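Local coordinates for GphF (Cystobacter violaceus, PDB 6MFC), which probably decarboxylates an acyl starter unit at the initiation of polyketide biosynthesis, using a GNAT-like fold repurposed as a decarboxylase, at residues Gly156-Gln161 with Asp207-Gly212; Leu166-Tyr171 with Gly195-Gly200. All blocks are in the same frame, centred on the assembly; numbering follows the deposited sequence.

Interaction 1: Gly156-Gln161 with Asp207-Gly212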
loop_
_atom_site.group_PDB
_atom_site.type_symbol
_atom_site.label_atom_id
_atom_site.label_comp_id
_atom_site.label_asym_id
_atom_site.label_seq_id
_atom_site.Cartn_x
_atom_site.Cartn_y
_atom_site.Cartn_z
ATOM N N GLY A 156 0.367 5.841 -11.040
ATOM C CA GLY A 156 0.343 7.275 -10.839
ATOM C C GLY A 156 0.358 8.088 -12.117
ATOM O O GLY A 156 0.006 9.271 -12.103
ATOM N N ASP A 157 0.762 7.475 -13.228
ATOM C CA ASP A 157 0.866 8.158 -14.513
ATOM C C ASP A 157 0.268 7.304 -15.623
ATOM O O ASP A 157 0.870 7.092 -16.678
ATOM C CB ASP A 157 2.318 8.512 -14.822
ATOM C CG ASP A 157 2.450 9.483 -15.980
ATOM O OD1 ASP A 157 1.434 10.098 -16.363
ATOM O OD2 ASP A 157 3.572 9.624 -16.510
ATOM N N TYR A 158 -0.936 6.789 -15.395
ATOM C CA TYR A 158 -1.636 6.056 -16.443
ATOM C C TYR A 158 -2.394 6.977 -17.400
ATOM O O TYR A 158 -2.388 6.714 -18.610
ATOM C CB TYR A 158 -2.601 5.024 -15.854
ATOM C CG TYR A 158 -3.439 4.358 -16.924
ATOM C CD1 TYR A 158 -2.848 3.552 -17.888
ATOM C CD2 TYR A 158 -4.812 4.554 -16.986
ATOM C CE1 TYR A 158 -3.599 2.951 -18.876
ATOM C CE2 TYR A 158 -5.573 3.954 -17.972
ATOM C CZ TYR A 158 -4.959 3.153 -18.914
ATOM O OH TYR A 158 -5.707 2.551 -19.901
ATOM N N PRO A 159 -3.076 8.034 -16.925
ATOM C CA PRO A 159 -3.801 8.910 -17.866
ATOM C C PRO A 159 -2.969 9.416 -19.033
ATOM O O PRO A 159 -3.521 9.627 -20.121
ATOM C CB PRO A 159 -4.266 10.063 -16.968
ATOM C CG PRO A 159 -4.486 9.424 -15.663
ATOM C CD PRO A 159 -3.409 8.378 -15.527
ATOM N N ARG A 160 -1.662 9.622 -18.852
ATOM C CA ARG A 160 -0.833 10.028 -19.980
ATOM C C ARG A 160 -0.661 8.897 -20.985
ATOM O O ARG A 160 -0.431 9.157 -22.172
ATOM C CB ARG A 160 0.532 10.512 -19.496
ATOM C CG ARG A 160 1.281 11.349 -20.520
ATOM C CD ARG A 160 2.749 11.472 -20.167
ATOM N NE ARG A 160 2.944 11.920 -18.792
ATOM C CZ ARG A 160 4.133 12.137 -18.239
ATOM N NH1 ARG A 160 5.239 11.948 -18.947
ATOM N NH2 ARG A 160 4.218 12.543 -16.980
ATOM N N GLN A 161 -0.765 7.647 -20.538
ATOM C CA GLN A 161 -0.708 6.508 -21.445
ATOM C C GLN A 161 -2.073 6.147 -22.010
ATOM O O GLN A 161 -2.154 5.616 -23.124
ATOM C CB GLN A 161 -0.108 5.293 -20.735
ATOM C CG GLN A 161 1.313 5.506 -20.245
ATOM C CD GLN A 161 2.297 5.728 -21.375
ATOM O OE1 GLN A 161 2.123 5.207 -22.478
ATOM N NE2 GLN A 161 3.338 6.506 -21.107
ATOM N N ASP A 207 -7.874 7.823 -12.159
ATOM C CA ASP A 207 -6.615 7.741 -12.891
ATOM C C ASP A 207 -6.182 6.301 -13.136
ATOM O O ASP A 207 -5.308 6.064 -13.975
ATOM C CB ASP A 207 -5.518 8.498 -12.142
ATOM C CG ASP A 207 -5.734 9.999 -12.153
ATOM O OD1 ASP A 207 -6.324 10.510 -13.129
ATOM O OD2 ASP A 207 -5.309 10.670 -11.189
ATOM N N ASN A 208 -6.768 5.340 -12.424
ATOM C CA ASN A 208 -6.533 3.923 -12.660
ATOM C C ASN A 208 -7.748 3.229 -13.258
ATOM O O ASN A 208 -7.786 1.994 -13.294
ATOM C CB ASN A 208 -6.117 3.233 -11.359
ATOM C CG ASN A 208 -4.677 3.520 -10.986
ATOM O OD1 ASN A 208 -3.811 2.654 -11.106
ATOM N ND2 ASN A 208 -4.410 4.744 -10.541
ATOM N N ASP A 209 -8.736 3.992 -13.727
ATOM C CA ASP A 209 -9.982 3.437 -14.256
ATOM C C ASP A 209 -10.647 2.524 -13.230
ATOM O O ASP A 209 -11.238 1.495 -13.564
ATOM C CB ASP A 209 -9.740 2.705 -15.579
ATOM C CG ASP A 209 -9.426 3.654 -16.719
ATOM O OD1 ASP A 209 -8.471 4.448 -16.589
ATOM O OD2 ASP A 209 -10.132 3.603 -17.749
ATOM N N GLY A 210 -10.539 2.908 -11.959
ATOM C CA GLY A 210 -11.085 2.133 -10.866
ATOM C C GLY A 210 -10.384 0.825 -10.583
ATOM O O GLY A 210 -10.815 0.098 -9.682
ATOM N N ALA A 211 -9.318 0.502 -11.308
ATOM C CA ALA A 211 -8.675 -0.791 -11.162
ATOM C C ALA A 211 -7.683 -0.780 -10.002
ATOM O O ALA A 211 -7.391 0.254 -9.398
ATOM C CB ALA A 211 -7.968 -1.187 -12.458
ATOM N N GLY A 212 -7.163 -1.966 -9.697
ATOM C CA GLY A 212 -6.139 -2.131 -8.686
ATOM C C GLY A 212 -5.201 -3.269 -9.029
ATOM O O GLY A 212 -5.647 -4.341 -9.452
#
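Tyr158 turns the edge of its ring to the backbone of Asp207 and to the carboxylate of Asp209, and no hydrogen bond joins the two segments. The geometry is consistent with weak C-H to oxygen contacts. The carbonyl O of Asp207 lies in the plane of the ring, 3.4 Å from Tyr158 CD2, and one atom further along the same edge Tyr158 CE2 comes to 3.2 Å from Asp209 OD1. Ring and carboxylate planes stand 77° apart, so the aspartate meets the edge crosswise rather than lying along it. Tyr158 reaches this place with CG anti to its backbone N (chi1 174°), which carries the ring across to the facing loop.

The second kind is van der Waals contact of the proline ring with Asp207. Pro159 CG sits 3.3 Å from Asp207 OD1 and 3.8 Å from Asp207 CB, while Pro159 CD lies 3.4 Å from Asp207 O; that carbonyl therefore has both the tyrosine and the proline ring beside it.

The charged groups have partners away from the interface: Asp209 OD1 pairs with Arg162, which probably fixes the carboxylate at the tyrosine edge. Within 156-161, Arg160 NH2 is 3.0 Å from Asp157 OD2, an ion pair without a directed N-H because the oxygen lies over the guanidinium face.

A type I' turn from Asn208 to Ala211, closed by Ala211 N to Asn208 O at 2.9 Å, then leads the loop into strand 212-218. The contact thus sets the start of helix 159-162 against the loop joining strands 193-198 and 212-218, with helix 168-172 beside it, whose Tyr168 meets the Tyr158 ring edge-to-face.

Interaction 2: Leu166-Tyr171 with Gly195-Gly200; sequences LGYEDY and GGIISG
Helix 168-172 begins at Tyr168, after Gly167 at its N-cap, and its first turn faces strand 193-198, the outermost strand on its side of the sheet. Glu169 and Ile197 have the nearest CA atoms, 7.6 Å apart; no hydrogen bond crosses between the segments, and side chains bridge the distance. Inside the helix, Tyr171 N donates to Gly167 O at 2.9 Å.

Ile197 makes the connection with two branches that go to different residues. Its CG2 meets the edge of the Tyr168 ring, 3.8 Å from Tyr168 CE2 and near the ring plane. The other branch runs out along CG1, fully extended (chi2 174°), and brings CD1 to 3.7 Å from Glu169 CA and 3.8 Å from Glu169 CB.

The strand belongs to the mixed sheet of this GNAT-like fold, where it is hydrogen-bonded to strand 212-218; the contact thus lays a short helix beside the sheet margin. Tyr168 also packs on Ala211 and Val213, and its OH is hydrogen-bonded to Asn208 OD1, which probably holds the far end of the side chain in place. Glu169 meets the isoleucine with its CA, CB and CG; its extended chain carries the carboxylate on to a long, weak ion pair with Arg175.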
loop_
_atom_site.group_PDB
_atom_site.type_symbol
_atom_site.label_atom_id
_atom_site.label_comp_id
_atom_site.label_asym_id
_atom_site.label_seq_id
_atom_site.Cartn_x
_atom_site.Cartn_y
_atom_site.Cartn_z
ATOM N N LEU A 166 -2.896 3.289 -25.030
ATOM C CA LEU A 166 -2.399 2.117 -24.322
ATOM C C LEU A 166 -3.416 1.625 -23.300
ATOM O O LEU A 166 -4.046 2.415 -22.591
ATOM C CB LEU A 166 -1.075 2.443 -23.633
ATOM C CG LEU A 166 -0.353 1.280 -22.953
ATOM C CD1 LEU A 166 -0.142 0.141 -23.935
ATOM C CD2 LEU A 166 0.975 1.746 -22.377
ATOM N N GLY A 167 -3.577 0.302 -23.230
ATOM C CA GLY A 167 -4.458 -0.283 -22.247
ATOM C C GLY A 167 -3.819 -0.371 -20.874
ATOM O O GLY A 167 -2.600 -0.314 -20.718
ATOM N N TYR A 168 -4.675 -0.518 -19.861
ATOM C CA TYR A 168 -4.191 -0.560 -18.485
ATOM C C TYR A 168 -3.342 -1.799 -18.234
ATOM O O TYR A 168 -2.261 -1.706 -17.640
ATOM C CB TYR A 168 -5.373 -0.506 -17.516
ATOM C CG TYR A 168 -4.986 -0.340 -16.061
ATOM C CD1 TYR A 168 -4.628 0.904 -15.555
ATOM C CD2 TYR A 168 -4.991 -1.423 -15.190
ATOM C CE1 TYR A 168 -4.278 1.062 -14.226
ATOM C CE2 TYR A 168 -4.643 -1.274 -13.859
ATOM C CZ TYR A 168 -4.287 -0.030 -13.383
ATOM O OH TYR A 168 -3.940 0.125 -12.060
ATOM N N GLU A 169 -3.806 -2.967 -18.689
ATOM C CA GLU A 169 -3.067 -4.201 -18.440
ATOM C C GLU A 169 -1.708 -4.188 -19.133
ATOM O O GLU A 169 -0.703 -4.604 -18.545
ATOM C CB GLU A 169 -3.888 -5.410 -18.890
ATOM C CG GLU A 169 -3.198 -6.743 -18.637
ATOM C CD GLU A 169 -4.024 -7.932 -19.094
ATOM O OE1 GLU A 169 -5.220 -7.746 -19.403
ATOM O OE2 GLU A 169 -3.473 -9.052 -19.147
ATOM N N ASP A 170 -1.657 -3.716 -20.381
ATOM C CA ASP A 170 -0.378 -3.624 -21.076
ATOM C C ASP A 170 0.540 -2.608 -20.406
ATOM O O ASP A 170 1.748 -2.843 -20.277
ATOM C CB ASP A 170 -0.597 -3.263 -22.546
ATOM C CG ASP A 170 -1.146 -4.420 -23.359
ATOM O OD1 ASP A 170 -0.884 -5.586 -22.993
ATOM O OD2 ASP A 170 -1.833 -4.165 -24.369
ATOM N N TYR A 171 -0.013 -1.473 -19.971
ATOM C CA TYR A 171 0.795 -0.476 -19.280
ATOM C C TYR A 171 1.309 -1.008 -17.950
ATOM O O TYR A 171 2.470 -0.777 -17.589
ATOM C CB TYR A 171 -0.014 0.802 -19.064
ATOM C CG TYR A 171 0.693 1.831 -18.213
ATOM C CD1 TYR A 171 1.900 2.384 -18.618
ATOM C CD2 TYR A 171 0.150 2.255 -17.006
ATOM C CE1 TYR A 171 2.551 3.326 -17.844
ATOM C CE2 TYR A 171 0.792 3.198 -16.226
ATOM C CZ TYR A 171 1.991 3.731 -16.649
ATOM O OH TYR A 171 2.635 4.671 -15.876
ATOM N N GLY A 195 0.392 -9.802 -9.396
ATOM C CA GLY A 195 -0.492 -10.931 -9.191
ATOM C C GLY A 195 -1.862 -10.815 -9.816
ATOM O O GLY A 195 -2.714 -11.679 -9.567
ATOM N N GLY A 196 -2.117 -9.783 -10.611
ATOM C CA GLY A 196 -3.394 -9.607 -11.270
ATOM C C GLY A 196 -3.953 -8.213 -11.061
ATOM O O GLY A 196 -3.441 -7.411 -10.283
ATOM N N ILE A 197 -5.034 -7.944 -11.785
ATOM C CA ILE A 197 -5.719 -6.659 -11.751
ATOM C C ILE A 197 -7.138 -6.880 -11.248
ATOM O O ILE A 197 -7.850 -7.758 -11.750
ATOM C CB ILE A 197 -5.730 -5.987 -13.135
ATOM C CG1 ILE A 197 -4.309 -5.904 -13.695
ATOM C CG2 ILE A 197 -6.351 -4.605 -13.050
ATOM C CD1 ILE A 197 -4.243 -5.388 -15.114
ATOM N N ILE A 198 -7.545 -6.086 -10.264
ATOM C CA ILE A 198 -8.893 -6.136 -9.708
ATOM C C ILE A 198 -9.708 -5.040 -10.381
ATOM O O ILE A 198 -9.487 -3.849 -10.139
ATOM C CB ILE A 198 -8.881 -5.961 -8.183
ATOM C CG1 ILE A 198 -7.955 -6.986 -7.532
ATOM C CG2 ILE A 198 -10.288 -6.082 -7.624
ATOM C CD1 ILE A 198 -7.725 -6.737 -6.060
ATOM N N SER A 199 -10.653 -5.435 -11.231
ATOM C CA SER A 199 -11.506 -4.462 -11.900
ATOM C C SER A 199 -12.478 -3.843 -10.904
ATOM O O SER A 199 -13.096 -4.549 -10.102
ATOM C CB SER A 199 -12.269 -5.122 -13.048
ATOM O OG SER A 199 -11.385 -5.558 -14.065
ATOM N N GLY A 200 -12.609 -2.519 -10.955
ATOM C CA GLY A 200 -13.506 -1.826 -10.046
ATOM C C GLY A 200 -13.095 -1.900 -8.595
ATOM O O GLY A 200 -13.949 -1.791 -7.709
#

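Both contacts lie on the same side of the chain's centre, with their own centres about 9 Å apart, and hold two consecutive short helices, 159-162 and 168-172, against one hairpin: interaction 1 at the loop between strands 193-198 and 212-218, interaction 2 at the outer strand. Interaction 1 is partly buried, with a buried tyrosine facing oxygens; interaction 2 is a surface contact and essentially apolar, as across the two segments its isoleucine meets carbon atoms. They are stitched together by a side-chain hydrogen bond from one contact to the other and by strand pairing, since Gly212 O is 2.7 Å from Ile198 N. Tyr158 and Tyr171 also pack between the helices.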